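Local coordinates for mandelate racemase/muconate lactonizing protein (Alicyclobacillus acidocaldarius LAA1, PDB 3QLD) that belongs to the mandelate racemase/muconate lactonizing branch of the enolase superfamily, pairing an alpha+beta capping domain with a barrel domain, at residues A114-Y119 with G129-G134; H308-A313 with T322-S327. All blocks are in the same frame, centred on the assembly; numbering follows the deposited sequence.

Contacts 1 and 2 follow one another along the chain, with centres about 15 Å apart. Contact 1 packs helix 105-123 of the N-terminal family region against the end of the short helix 127-130. Contact 2 lies in the barrel region, where helix 303-313 meets the loop that follows it. The two touch at two points. Asp117 OD1 and His308 NE2 lie 2.9 Å apart, a probable hydrogen bond. Leu131 CD1 packs on Ile311 CG2 at 3.9 Å. Phe277 sets its ring edge-to-face with both Trp116 and His308, so it is shared by both sites. Contact 2 is the more central, about 8 Å between its centre and that of the chain, against about 16 Å for contact 1.

Contact 1 of 2, residues A114-Y119 with G129-G134; sequences AVWDWY and GLLGGG
Leu131 presses one methyl onto the indole of Trp116. Its CD2 lies 3.5 Å from the centroid of the six-membered ring of Trp116, only 12° off the ring normal, a CH-pi contact. Trp116 and Leu131 are both buried, and this is the tight half of the contact. The CB of Leu131 does not aim at the helix. Its CG stands anti to the carbonyl carbon (chi1 -58°), and the branch beyond carries CD2 over the ring.

The other half lies nearer solvent, and its ring is met at the rim instead of over a face. Leu130 and Tyr119 are partly exposed, and their side chains lie roughly perpendicular. Leu130 CD1 meets the ring at its edge, in plane, 3.6 Å from Tyr119 CD1. Leu130 CB stands farther off, 4.3 Å from Trp116 CZ3.

Just beyond, helix 127-130 ends in a Schellman motif. Gly132 takes a positive phi of 80°, a backbone shape that calls for glycine, and ends the helical turn. Gly132 N bonds back to Gly129 O at 3.2 Å.

Helix 277-289 lies against the tight side, where Phe277 and Leu281 touch Leu131. Pro91 touches both Trp116 and Tyr119. Behind helix 105-123, Ala114 and Val115 lie on strand 25-38.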
ATOM      1  N   ALA A 114     -20.608   0.300  -4.732  1.00 25.07           N
ATOM      2  CA  ALA A 114     -21.564   0.235  -5.866  1.00 25.07           C
ATOM      3  C   ALA A 114     -22.553  -0.908  -5.566  1.00 26.52           C
ATOM      4  O   ALA A 114     -23.764  -0.795  -5.878  1.00 26.99           O
ATOM      5  CB  ALA A 114     -20.810   0.010  -7.156  1.00 24.36           C
ATOM      6  N   VAL A 115     -22.088  -2.008  -4.948  1.00 25.97           N
ATOM      7  CA  VAL A 115     -23.004  -3.108  -4.627  1.00 27.16           C
ATOM      8  C   VAL A 115     -24.051  -2.703  -3.530  1.00 28.81           C
ATOM      9  O   VAL A 115     -25.262  -3.004  -3.651  1.00 27.22           O
ATOM     10  CB  VAL A 115     -22.255  -4.361  -4.239  1.00 26.20           C
ATOM     11  CG1 VAL A 115     -23.205  -5.480  -3.816  1.00 28.71           C
ATOM     12  CG2 VAL A 115     -21.439  -4.825  -5.422  1.00 25.88           C
ATOM     13  N   TRP A 116     -23.587  -2.021  -2.488  1.00 29.15           N
ATOM     14  CA  TRP A 116     -24.487  -1.407  -1.495  1.00 30.67           C
ATOM     15  C   TRP A 116     -25.516  -0.485  -2.156  1.00 32.01           C
ATOM     16  O   TRP A 116     -26.709  -0.444  -1.758  1.00 33.39           O
ATOM     17  CB  TRP A 116     -23.683  -0.615  -0.457  1.00 30.01           C
ATOM     18  CG  TRP A 116     -23.208  -1.440   0.699  1.00 33.85           C
ATOM     19  CD1 TRP A 116     -21.972  -1.987   0.874  1.00 34.62           C
ATOM     20  CD2 TRP A 116     -23.959  -1.776   1.877  1.00 37.03           C
ATOM     21  NE1 TRP A 116     -21.912  -2.673   2.069  1.00 31.33           N
ATOM     22  CE2 TRP A 116     -23.113  -2.533   2.713  1.00 37.40           C
ATOM     23  CE3 TRP A 116     -25.263  -1.480   2.315  1.00 41.76           C
ATOM     24  CZ2 TRP A 116     -23.530  -3.030   3.949  1.00 40.19           C
ATOM     25  CZ3 TRP A 116     -25.692  -2.006   3.561  1.00 43.36           C
ATOM     26  CH2 TRP A 116     -24.818  -2.764   4.351  1.00 39.90           C
ATOM     27  N   ASP A 117     -25.053   0.268  -3.146  1.00 30.68           N
ATOM     28  CA  ASP A 117     -25.848   1.281  -3.779  1.00 31.85           C
ATOM     29  C   ASP A 117     -26.891   0.578  -4.640  1.00 30.41           C
ATOM     30  O   ASP A 117     -28.061   0.974  -4.641  1.00 30.86           O
ATOM     31  CB  ASP A 117     -24.946   2.220  -4.614  1.00 31.23           C
ATOM     32  CG  ASP A 117     -25.691   3.404  -5.186  1.00 34.26           C
ATOM     33  OD1 ASP A 117     -25.818   4.443  -4.479  1.00 27.55           O
ATOM     34  OD2 ASP A 117     -26.146   3.274  -6.374  1.00 30.66           O
ATOM     35  N   TRP A 118     -26.459  -0.434  -5.391  1.00 30.07           N
ATOM     36  CA  TRP A 118     -27.367  -1.221  -6.236  1.00 31.40           C
ATOM     37  C   TRP A 118     -28.406  -1.866  -5.339  1.00 32.59           C
ATOM     38  O   TRP A 118     -29.601  -1.799  -5.649  1.00 33.76           O
ATOM     39  CB  TRP A 118     -26.615  -2.309  -7.007  1.00 32.09           C
ATOM     40  CG  TRP A 118     -27.522  -3.430  -7.439  1.00 32.71           C
ATOM     41  CD1 TRP A 118     -28.351  -3.423  -8.551  1.00 36.41           C
ATOM     42  CD2 TRP A 118     -27.749  -4.673  -6.770  1.00 36.17           C
ATOM     43  NE1 TRP A 118     -29.026  -4.604  -8.628  1.00 36.24           N
ATOM     44  CE2 TRP A 118     -28.702  -5.386  -7.543  1.00 35.70           C
ATOM     45  CE3 TRP A 118     -27.225  -5.278  -5.598  1.00 34.36           C
ATOM     46  CZ2 TRP A 118     -29.148  -6.667  -7.187  1.00 37.88           C
ATOM     47  CZ3 TRP A 118     -27.648  -6.557  -5.256  1.00 38.08           C
ATOM     48  CH2 TRP A 118     -28.634  -7.228  -6.033  1.00 37.40           C
ATOM     49  N   TYR A 119     -27.974  -2.408  -4.194  1.00 32.08           N
ATOM     50  CA  TYR A 119     -28.860  -3.133  -3.304  1.00 33.83           C
ATOM     51  C   TYR A 119     -29.974  -2.242  -2.737  1.00 34.77           C
ATOM     52  O   TYR A 119     -31.138  -2.682  -2.665  1.00 35.14           O
ATOM     53  CB  TYR A 119     -28.069  -3.833  -2.168  1.00 33.64           C
ATOM     54  CG  TYR A 119     -28.937  -4.586  -1.187  1.00 34.15           C
ATOM     55  CD1 TYR A 119     -29.526  -3.918  -0.108  1.00 37.95           C
ATOM     56  CD2 TYR A 119     -29.210  -5.929  -1.360  1.00 39.27           C
ATOM     57  CE1 TYR A 119     -30.368  -4.607   0.803  1.00 43.07           C
ATOM     58  CE2 TYR A 119     -30.042  -6.643  -0.455  1.00 43.60           C
ATOM     59  CZ  TYR A 119     -30.604  -5.957   0.622  1.00 43.05           C
ATOM     60  OH  TYR A 119     -31.414  -6.627   1.509  1.00 47.74           O
ATOM     61  N   GLY A 129     -30.436   4.348   6.033  1.00 38.54           N
ATOM     62  CA  GLY A 129     -31.107   3.474   7.012  1.00 38.50           C
ATOM     63  C   GLY A 129     -30.554   2.069   6.911  1.00 38.65           C
ATOM     64  O   GLY A 129     -30.500   1.301   7.906  1.00 37.36           O
ATOM     65  N   LEU A 130     -30.132   1.711   5.708  1.00 37.71           N
ATOM     66  CA  LEU A 130     -29.590   0.379   5.503  1.00 38.64           C
ATOM     67  C   LEU A 130     -28.305   0.182   6.296  1.00 39.81           C
ATOM     68  O   LEU A 130     -28.056  -0.909   6.810  1.00 40.14           O
ATOM     69  CB  LEU A 130     -29.362   0.116   4.017  1.00 38.69           C
ATOM     70  CG  LEU A 130     -30.577  -0.307   3.192  1.00 40.84           C
ATOM     71  CD1 LEU A 130     -30.065  -1.157   2.090  1.00 44.42           C
ATOM     72  CD2 LEU A 130     -31.607  -1.107   4.003  1.00 42.72           C
ATOM     73  N   LEU A 131     -27.506   1.251   6.380  1.00 40.09           N
ATOM     74  CA  LEU A 131     -26.256   1.291   7.151  1.00 40.55           C
ATOM     75  C   LEU A 131     -26.402   1.772   8.602  1.00 41.77           C
ATOM     76  O   LEU A 131     -25.399   1.881   9.306  1.00 41.93           O
ATOM     77  CB  LEU A 131     -25.229   2.189   6.449  1.00 40.10           C
ATOM     78  CG  LEU A 131     -24.912   1.733   5.012  1.00 39.04           C
ATOM     79  CD1 LEU A 131     -24.449   2.902   4.175  1.00 38.59           C
ATOM     80  CD2 LEU A 131     -23.925   0.618   5.033  1.00 34.95           C
ATOM     81  N   GLY A 132     -27.620   2.082   9.057  1.00 42.26           N
ATOM     82  CA  GLY A 132     -27.797   2.511  10.462  1.00 43.76           C
ATOM     83  C   GLY A 132     -27.455   3.978  10.736  1.00 44.78           C
ATOM     84  O   GLY A 132     -27.087   4.373  11.851  1.00 44.24           O
ATOM     85  N   GLY A 133     -27.572   4.808   9.715  1.00 46.57           N
ATOM     86  CA  GLY A 133     -27.243   6.218   9.875  1.00 48.53           C
ATOM     87  C   GLY A 133     -28.484   6.959  10.287  1.00 50.93           C
ATOM     88  O   GLY A 133     -29.474   6.988   9.528  1.00 51.77           O
ATOM     89  N   GLY A 134     -28.420   7.565  11.472  1.00 51.26           N
ATOM     90  CA  GLY A 134     -29.580   8.173  12.106  1.00 51.74           C
ATOM     91  C   GLY A 134     -29.676   9.658  11.872  1.00 50.73           C
ATOM     92  O   GLY A 134     -30.750  10.157  11.540  1.00 52.04           O
TER

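Contact 2 of 2, residues H308-A313 with T322-S327; sequences HGLIAA and TDLGPS
Leu324 drives a methyl against the backbone of helix 303-313 at Gly309. Leu324 CD1 sits 3.3 Å from Gly309 C and 3.5 Å from Leu310 N, so one methyl rests on the peptide link between the two residues. Gly309 has no side chain, and the methyl reaches the bare helix backbone there. With chi1 at -68° and chi2 at 171°, CD1 of Leu324 continues the extended line of the side chain to the helix.

The side chains of Leu310 and Leu324 run alongside each other, pointing opposite ways. Leu310 CD2 comes 4.0 Å from Leu324 CB. Leu310 CD2 also lies 4.2 Å from Thr322 CG2, so Leu310 packs on both Thr322 and Leu324. All four touching residues are buried.

The site belongs to the barrel domain of the enolase superfamily. Segment 322-327 lies between helix 303-313 and strand 347-349. Backbone hydrogen bonds join Thr322 to Glu139 and Ser141 of strand 137-144, and Asp323 to Val296 of strand 293-296. The backbone at 322-323 thus lies between the first and last of the parallel strands of the barrel. Val138 touches Leu310, Ala313 and Thr322, and Val296 touches Ala313 and Leu324.

Polar bonds run within the loop and outward from it. Thr322 OG1 accepts from Leu324 N at 3.0 Å, with an N-H...O angle of 160°, and forms an ST turn. That hydroxyl also bonds to Val296 O, so two bonds grip it and tie the turn to strand 293-296. Leu324 O is buried by the contact and has no polar partner in the model. Charge pairing lies on the far side of the loop, where Asp323 makes salt bridges to Lys169 and Arg167.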
ATOM      1  N   HIS A 308     -22.325   9.510  -1.129  1.00 28.15           N
ATOM      2  CA  HIS A 308     -21.931   8.366  -0.271  1.00 25.88           C
ATOM      3  C   HIS A 308     -21.214   8.752   1.022  1.00 26.95           C
ATOM      4  O   HIS A 308     -21.386   8.082   2.045  1.00 25.45           O
ATOM      5  CB  HIS A 308     -21.077   7.352  -1.076  1.00 27.60           C
ATOM      6  CG  HIS A 308     -21.887   6.490  -2.001  1.00 26.61           C
ATOM      7  ND1 HIS A 308     -21.316   5.577  -2.866  1.00 25.95           N
ATOM      8  CD2 HIS A 308     -23.231   6.412  -2.208  1.00 25.00           C
ATOM      9  CE1 HIS A 308     -22.271   4.956  -3.548  1.00 27.49           C
ATOM     10  NE2 HIS A 308     -23.447   5.439  -3.156  1.00 30.64           N
ATOM     11  N   GLY A 309     -20.418   9.841   0.955  1.00 28.12           N
ATOM     12  CA  GLY A 309     -19.628  10.344   2.058  1.00 26.29           C
ATOM     13  C   GLY A 309     -20.569  11.064   3.035  1.00 29.16           C
ATOM     14  O   GLY A 309     -20.429  10.951   4.225  1.00 27.62           O
ATOM     15  N   LEU A 310     -21.526  11.831   2.521  1.00 28.95           N
ATOM     16  CA  LEU A 310     -22.588  12.341   3.440  1.00 29.42           C
ATOM     17  C   LEU A 310     -23.448  11.259   4.110  1.00 28.73           C
ATOM     18  O   LEU A 310     -23.790  11.397   5.252  1.00 30.96           O
ATOM     19  CB  LEU A 310     -23.431  13.374   2.719  1.00 31.12           C
ATOM     20  CG  LEU A 310     -22.662  14.603   2.200  1.00 29.08           C
ATOM     21  CD1 LEU A 310     -23.319  15.272   0.957  1.00 30.91           C
ATOM     22  CD2 LEU A 310     -22.421  15.727   3.240  1.00 29.25           C
ATOM     23  N   ILE A 311     -23.779  10.171   3.426  1.00 28.39           N
ATOM     24  CA  ILE A 311     -24.445   9.042   4.058  1.00 28.80           C
ATOM     25  C   ILE A 311     -23.605   8.416   5.193  1.00 29.40           C
ATOM     26  O   ILE A 311     -24.105   8.172   6.255  1.00 28.66           O
ATOM     27  CB  ILE A 311     -24.862   8.021   3.007  1.00 28.25           C
ATOM     28  CG1 ILE A 311     -25.998   8.635   2.159  1.00 26.14           C
ATOM     29  CG2 ILE A 311     -25.148   6.650   3.612  1.00 30.38           C
ATOM     30  CD1 ILE A 311     -26.291   7.939   0.869  1.00 29.28           C
ATOM     31  N   ALA A 312     -22.322   8.138   4.966  1.00 28.99           N
ATOM     32  CA  ALA A 312     -21.458   7.733   6.092  1.00 28.26           C
ATOM     33  C   ALA A 312     -21.428   8.800   7.248  1.00 27.15           C
ATOM     34  O   ALA A 312     -21.365   8.459   8.443  1.00 28.74           O
ATOM     35  CB  ALA A 312     -20.035   7.467   5.577  1.00 28.94           C
ATOM     36  N   ALA A 313     -21.426  10.072   6.914  1.00 26.98           N
ATOM     37  CA  ALA A 313     -21.397  11.107   7.967  1.00 26.63           C
ATOM     38  C   ALA A 313     -22.644  11.162   8.853  1.00 29.42           C
ATOM     39  O   ALA A 313     -22.626  11.836   9.877  1.00 30.18           O
ATOM     40  CB  ALA A 313     -21.177  12.417   7.377  1.00 26.96           C
ATOM     41  N   THR A 322     -18.304  17.544   8.938  1.00 31.41           N
ATOM     42  CA  THR A 322     -17.690  17.019   7.706  1.00 29.01           C
ATOM     43  C   THR A 322     -16.954  18.063   6.893  1.00 28.49           C
ATOM     44  O   THR A 322     -17.259  19.275   6.956  1.00 27.50           O
ATOM     45  CB  THR A 322     -18.714  16.176   6.864  1.00 29.75           C
ATOM     46  OG1 THR A 322     -18.044  15.597   5.712  1.00 26.59           O
ATOM     47  CG2 THR A 322     -19.940  17.073   6.380  1.00 28.35           C
ATOM     48  N   ASP A 323     -15.886  17.642   6.192  1.00 25.87           N
ATOM     49  CA  ASP A 323     -15.269  18.498   5.213  1.00 29.24           C
ATOM     50  C   ASP A 323     -16.056  18.507   3.861  1.00 27.14           C
ATOM     51  O   ASP A 323     -15.635  19.165   2.945  1.00 27.73           O
ATOM     52  CB  ASP A 323     -13.814  18.048   4.920  1.00 28.22           C
ATOM     53  CG  ASP A 323     -12.784  18.550   5.966  1.00 33.24           C
ATOM     54  OD1 ASP A 323     -13.143  19.294   6.918  1.00 31.67           O
ATOM     55  OD2 ASP A 323     -11.587  18.192   5.809  1.00 32.44           O
ATOM     56  N   LEU A 324     -17.097  17.692   3.720  1.00 27.66           N
ATOM     57  CA  LEU A 324     -17.783  17.506   2.427  1.00 27.79           C
ATOM     58  C   LEU A 324     -18.777  18.643   2.330  1.00 29.62           C
ATOM     59  O   LEU A 324     -19.734  18.638   3.066  1.00 29.62           O
ATOM     60  CB  LEU A 324     -18.551  16.182   2.403  1.00 25.40           C
ATOM     61  CG  LEU A 324     -17.668  14.903   2.404  1.00 27.70           C
ATOM     62  CD1 LEU A 324     -18.520  13.677   2.592  1.00 27.95           C
ATOM     63  CD2 LEU A 324     -16.909  14.797   1.065  1.00 27.49           C
ATOM     64  N   GLY A 325     -18.490  19.621   1.474  1.00 32.01           N
ATOM     65  CA  GLY A 325     -19.272  20.825   1.335  1.00 33.26           C
ATOM     66  C   GLY A 325     -20.072  20.820   0.047  1.00 32.61           C
ATOM     67  O   GLY A 325     -20.109  19.827  -0.669  1.00 32.07           O
ATOM     68  N   PRO A 326     -20.731  21.926  -0.250  1.00 34.01           N
ATOM     69  CA  PRO A 326     -21.586  21.932  -1.462  1.00 34.32           C
ATOM     70  C   PRO A 326     -20.803  21.755  -2.762  1.00 35.20           C
ATOM     71  O   PRO A 326     -19.652  22.252  -2.871  1.00 33.92           O
ATOM     72  CB  PRO A 326     -22.226  23.327  -1.423  1.00 35.28           C
ATOM     73  CG  PRO A 326     -22.183  23.726   0.039  1.00 36.16           C
ATOM     74  CD  PRO A 326     -20.788  23.208   0.470  1.00 34.25           C
ATOM     75  N   SER A 327     -21.434  21.071  -3.743  1.00 37.16           N
ATOM     76  CA  SER A 327     -20.878  20.806  -5.089  1.00 38.08           C
ATOM     77  C   SER A 327     -20.226  22.022  -5.685  1.00 38.32           C
ATOM     78  O   SER A 327     -19.191  21.954  -6.334  1.00 37.37           O
ATOM     79  CB  SER A 327     -22.018  20.492  -6.092  1.00 36.78           C
ATOM     80  OG  SER A 327     -22.670  19.295  -5.803  1.00 42.96           O
TER